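Local coordinates for uncharacterized protein (Staphylococcus aureus subsp. aureus, PDB 4H0A), which is of unknown function but joins a CAP-associated N-terminal region to a C-terminal domain of the cysteine-rich secretory protein (CAP) family, at residues G46-V51 with K86-V91; T271-G276 with Y315-F320. One frame throughout, in Å; residues are numbered along the deposited sequence.

Contact 1. Residues G46-V51 with K86-V91; sequences GKDIKV and KREEIV
The side chain of I90 lies over the backbone of K47 and D48, its CG1 3.4 Å from K47 O, and crosses the side chain of I49 at about a right angle, I49 CD1 resting 4.1 Å from I90 CG1. Three backbone hydrogen bonds join the two segments next to this apolar overlap. I90 N donates to K47 O at 2.8 Å in an almost straight line, with an angle of 177° at the hydrogen; G46 N donates to I90 O, and I49 N to E88 O. They flank a single bridge between D48 and E89, whose CA atoms are 4.5 Å apart. E88 stands in the type I' turn from K86 to E89, which turns its carbonyl oxygen to I49.

On the polar side, D48 and E88 run side by side with their carboxylate planes 84° apart, D48 OD2 3.8 Å from E88 OE1. A water reconciles the two acids: it donates to D48 OD2 and to E88 OE1, each at 2.7 Å, and accepts from K50 NZ, whose positive charge probably eases their repulsion. With CG anti to its own N (chi1 -170°), D48 carries OD1 to K50 N, 2.9 Å away, a capping bond made by D48 from just ahead of the turn that leads into the helix.

The contact thus ties the approach to helix 50-56 to the hairpin of strands 79-86 and 89-96. I49 and I90 both touch V83 of strand 79-86, I49 also reaches Y72 of strand 69-76, and W44 packs on I90.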
# COMPACT_ATOMS: atom_id res chain seq x y z
N GLY A 46 -5.76 -2.90 -18.37
CA GLY A 46 -5.63 -3.23 -19.79
C GLY A 46 -5.96 -2.07 -20.71
O GLY A 46 -5.64 -2.14 -21.90
N LYS A 47 -6.59 -0.99 -20.20
CA LYS A 47 -6.91 0.18 -21.02
C LYS A 47 -5.77 1.16 -21.04
O LYS A 47 -4.89 1.12 -20.17
CB LYS A 47 -8.17 0.89 -20.50
CG LYS A 47 -9.43 0.05 -20.62
CD LYS A 47 -10.66 0.87 -20.27
CE LYS A 47 -11.95 0.16 -20.58
NZ LYS A 47 -13.12 0.87 -20.01
N ASP A 48 -5.77 2.07 -22.02
CA ASP A 48 -4.75 3.11 -22.12
C ASP A 48 -5.00 4.14 -21.03
O ASP A 48 -6.16 4.41 -20.71
CB ASP A 48 -4.76 3.75 -23.51
CG ASP A 48 -3.57 4.66 -23.75
OD1 ASP A 48 -3.60 5.82 -23.28
OD2 ASP A 48 -2.61 4.21 -24.40
N ILE A 49 -3.93 4.73 -20.47
CA ILE A 49 -4.04 5.73 -19.41
C ILE A 49 -4.87 6.97 -19.85
O ILE A 49 -5.52 7.57 -19.00
CB ILE A 49 -2.64 6.14 -18.86
CG1 ILE A 49 -2.75 6.95 -17.55
CG2 ILE A 49 -1.79 6.90 -19.90
CD1 ILE A 49 -3.57 6.30 -16.43
N LYS A 50 -4.91 7.28 -21.16
CA LYS A 50 -5.71 8.40 -21.70
C LYS A 50 -7.21 8.27 -21.37
O LYS A 50 -7.90 9.29 -21.32
CB LYS A 50 -5.54 8.50 -23.22
CG LYS A 50 -4.17 9.01 -23.67
CD LYS A 50 -4.00 8.87 -25.20
CE LYS A 50 -2.65 8.37 -25.63
NZ LYS A 50 -2.67 7.83 -27.01
N VAL A 51 -7.71 7.04 -21.12
CA VAL A 51 -9.10 6.81 -20.75
C VAL A 51 -9.42 7.49 -19.40
O VAL A 51 -10.51 8.05 -19.26
CB VAL A 51 -9.43 5.29 -20.70
CG1 VAL A 51 -10.80 5.02 -20.09
CG2 VAL A 51 -9.34 4.68 -22.10
N LYS A 86 2.41 0.59 -17.81
CA LYS A 86 3.60 0.12 -18.52
C LYS A 86 3.30 0.30 -19.98
O LYS A 86 2.31 -0.25 -20.45
CB LYS A 86 3.93 -1.34 -18.18
CG LYS A 86 5.27 -1.80 -18.80
CD LYS A 86 6.17 -2.45 -17.76
CE LYS A 86 7.43 -3.00 -18.34
NZ LYS A 86 8.25 -3.68 -17.30
N ARG A 87 4.08 1.17 -20.66
CA ARG A 87 3.88 1.54 -22.07
C ARG A 87 2.49 2.19 -22.24
O ARG A 87 1.78 1.89 -23.20
CB ARG A 87 4.08 0.32 -23.00
CG ARG A 87 5.45 -0.32 -22.84
CD ARG A 87 5.67 -1.48 -23.81
NE ARG A 87 6.40 -2.59 -23.19
CZ ARG A 87 5.87 -3.52 -22.39
NH1 ARG A 87 4.58 -3.48 -22.07
NH2 ARG A 87 6.64 -4.48 -21.89
N GLU A 88 2.09 3.03 -21.26
CA GLU A 88 0.82 3.75 -21.21
C GLU A 88 -0.40 2.82 -20.99
O GLU A 88 -1.51 3.35 -20.92
CB GLU A 88 0.60 4.61 -22.47
CG GLU A 88 1.76 5.55 -22.77
CD GLU A 88 1.54 6.49 -23.94
OE1 GLU A 88 0.49 6.37 -24.62
OE2 GLU A 88 2.43 7.33 -24.19
N GLU A 89 -0.22 1.50 -20.81
CA GLU A 89 -1.33 0.57 -20.53
C GLU A 89 -1.48 0.45 -19.04
O GLU A 89 -0.49 0.21 -18.36
CB GLU A 89 -1.05 -0.82 -21.14
CG GLU A 89 -2.23 -1.77 -21.03
CD GLU A 89 -1.98 -3.15 -21.60
OE1 GLU A 89 -0.91 -3.73 -21.33
OE2 GLU A 89 -2.88 -3.68 -22.29
N ILE A 90 -2.71 0.54 -18.52
CA ILE A 90 -2.95 0.39 -17.10
C ILE A 90 -2.74 -1.08 -16.71
O ILE A 90 -3.38 -1.96 -17.30
CB ILE A 90 -4.37 0.88 -16.72
CG1 ILE A 90 -4.52 2.40 -17.02
CG2 ILE A 90 -4.68 0.57 -15.23
CD1 ILE A 90 -6.00 2.89 -17.02
N VAL A 91 -1.84 -1.35 -15.75
CA VAL A 91 -1.57 -2.72 -15.28
C VAL A 91 -2.02 -2.91 -13.82
O VAL A 91 -2.03 -4.04 -13.34
CB VAL A 91 -0.09 -3.13 -15.45
CG1 VAL A 91 0.31 -3.14 -16.92
CG2 VAL A 91 0.84 -2.24 -14.64
O HOH W 1 -1.18 5.25 -26.40

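Contact 2. Residues T271-G276 with Y315-F320; sequences TAQNVG and YYSLIF
Q273 reaches along the neighbouring strand from I319 to S317. Its CB is 4.2 Å from L318 O; CG comes 4.0 Å from I319 CG1, the side chain crossing that of I319 obliquely; and CD lies near both I319 CG1 and S317 OG. At the tip, Q273 NE2 donates to S317 OG at 3.0 Å, with the hydroxyl tilted from the amide plane. The reach depends on an extended chain, CG anti to the backbone N (chi1 -177°) and CD continuing straight on.

The side chains of A272, N274, L318 and F320 lie on the other face of the sheet. There N274 brings its amide to the edge of the F320 ring, N274 CG 3.6 Å from F320 CE1, the two planes 75° apart. The amide's polar partners lie beyond the pair: ND2 donates to H295 O, and R298 bonds weakly to OD1.

At the far end of the pairing, F320 O takes the hydroxyl of T271, OG1, at 2.8 Å, nearly in line with its C=O, besides a weak bond from A272 N. F320 N returns a bond to A272 O, and N274 with L318 and G276 with Y316 are likewise bonded both ways.

Helices 229-242 and 254-263 touch the Q273 and I319 face, while helix 282-290 touches N274 and L318. This antiparallel pair, its strands 164° apart in direction, thus lies within a sheet covered by helices on both faces, consistent with the alpha-beta-alpha sandwich of the CAP family to which this region belongs.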
# COMPACT_ATOMS: atom_id res chain seq x y z
N THR A 271 4.60 10.55 21.34
CA THR A 271 5.19 10.21 20.05
C THR A 271 5.37 8.70 19.90
O THR A 271 5.48 7.98 20.90
CB THR A 271 6.55 10.92 19.89
OG1 THR A 271 6.97 10.84 18.53
CG2 THR A 271 7.63 10.35 20.82
N ALA A 272 5.45 8.24 18.66
CA ALA A 272 5.66 6.82 18.35
C ALA A 272 6.20 6.69 16.94
O ALA A 272 6.28 7.69 16.22
CB ALA A 272 4.37 6.04 18.51
N GLN A 273 6.58 5.47 16.54
CA GLN A 273 7.16 5.24 15.22
C GLN A 273 6.79 3.88 14.66
O GLN A 273 6.86 2.89 15.37
CB GLN A 273 8.68 5.36 15.32
CG GLN A 273 9.43 5.22 14.00
CD GLN A 273 10.93 5.34 14.16
OE1 GLN A 273 11.46 5.44 15.27
NE2 GLN A 273 11.64 5.29 13.05
N ASN A 274 6.46 3.84 13.36
CA ASN A 274 6.19 2.61 12.63
C ASN A 274 7.30 2.45 11.63
O ASN A 274 7.68 3.43 10.98
CB ASN A 274 4.83 2.66 11.94
CG ASN A 274 3.66 2.38 12.84
OD1 ASN A 274 3.82 2.19 14.04
ND2 ASN A 274 2.46 2.39 12.29
N VAL A 275 7.85 1.23 11.52
CA VAL A 275 8.94 0.94 10.59
C VAL A 275 8.62 -0.34 9.82
O VAL A 275 7.95 -1.22 10.35
CB VAL A 275 10.31 0.83 11.33
CG1 VAL A 275 11.46 0.63 10.34
CG2 VAL A 275 10.57 2.05 12.20
N GLY A 276 9.11 -0.42 8.59
CA GLY A 276 8.96 -1.58 7.72
C GLY A 276 10.21 -1.82 6.90
O GLY A 276 10.84 -0.84 6.48
N TYR A 315 13.65 0.37 3.21
CA TYR A 315 13.03 0.81 4.46
C TYR A 315 11.96 1.90 4.33
O TYR A 315 12.08 2.80 3.51
CB TYR A 315 14.09 1.32 5.43
CG TYR A 315 14.93 0.24 6.09
CD1 TYR A 315 14.62 -0.23 7.36
CD2 TYR A 315 16.09 -0.23 5.49
CE1 TYR A 315 15.41 -1.19 8.00
CE2 TYR A 315 16.90 -1.18 6.12
CZ TYR A 315 16.56 -1.66 7.38
OH TYR A 315 17.32 -2.61 8.01
N TYR A 316 10.97 1.84 5.23
CA TYR A 316 9.88 2.80 5.38
C TYR A 316 9.79 3.18 6.84
O TYR A 316 9.66 2.29 7.66
CB TYR A 316 8.55 2.18 4.92
CG TYR A 316 8.35 2.13 3.42
CD1 TYR A 316 8.89 1.10 2.67
CD2 TYR A 316 7.51 3.03 2.79
CE1 TYR A 316 8.64 1.00 1.30
CE2 TYR A 316 7.25 2.95 1.42
CZ TYR A 316 7.82 1.93 0.68
OH TYR A 316 7.54 1.86 -0.67
N SER A 317 9.85 4.47 7.18
CA SER A 317 9.74 4.93 8.57
C SER A 317 8.71 6.04 8.65
O SER A 317 8.74 6.93 7.80
CB SER A 317 11.09 5.44 9.07
OG SER A 317 10.95 6.13 10.30
N LEU A 318 7.81 6.01 9.65
CA LEU A 318 6.79 7.05 9.84
C LEU A 318 6.68 7.38 11.32
O LEU A 318 6.28 6.52 12.11
CB LEU A 318 5.43 6.60 9.27
CG LEU A 318 4.34 7.68 9.14
CD1 LEU A 318 4.79 8.83 8.21
CD2 LEU A 318 3.06 7.08 8.61
N ILE A 319 7.06 8.61 11.69
CA ILE A 319 7.00 9.09 13.07
C ILE A 319 5.68 9.83 13.24
O ILE A 319 5.31 10.61 12.37
CB ILE A 319 8.21 10.00 13.39
CG1 ILE A 319 9.53 9.19 13.25
CG2 ILE A 319 8.09 10.61 14.80
CD1 ILE A 319 10.76 10.00 13.30
N PHE A 320 4.99 9.60 14.37
CA PHE A 320 3.72 10.26 14.70
C PHE A 320 3.94 11.18 15.87
O PHE A 320 4.79 10.90 16.71
CB PHE A 320 2.64 9.23 15.08
CG PHE A 320 2.49 8.11 14.09
CD1 PHE A 320 3.29 6.98 14.18
CD2 PHE A 320 1.58 8.20 13.05
CE1 PHE A 320 3.17 5.96 13.25
CE2 PHE A 320 1.46 7.17 12.13
CZ PHE A 320 2.25 6.05 12.24

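How the contacts relate
Contact 2 is core and contact 1 largely surface: eleven of the twelve touching residues are buried in contact 2, against two of eight in contact 1. They share no helix or strand: contact 1 lies in the CAP-associated N-terminal region and contact 2 in the cysteine-rich secretory protein region, on opposite sides of the chain's centre, with centres about 33 Å apart and nearest atoms about 16 Å apart. Contact 2 is regular strand pairing, with five successive bridges and uncharged polar side chains, such as Q273, S317 and N274, among helices. Contact 1 has one isolated bridge at a turn, and its charged groups meet through water, with apolar packing confined to the isoleucine side. Buried area is 521 Å² in contact 2 and 390 Å² in contact 1.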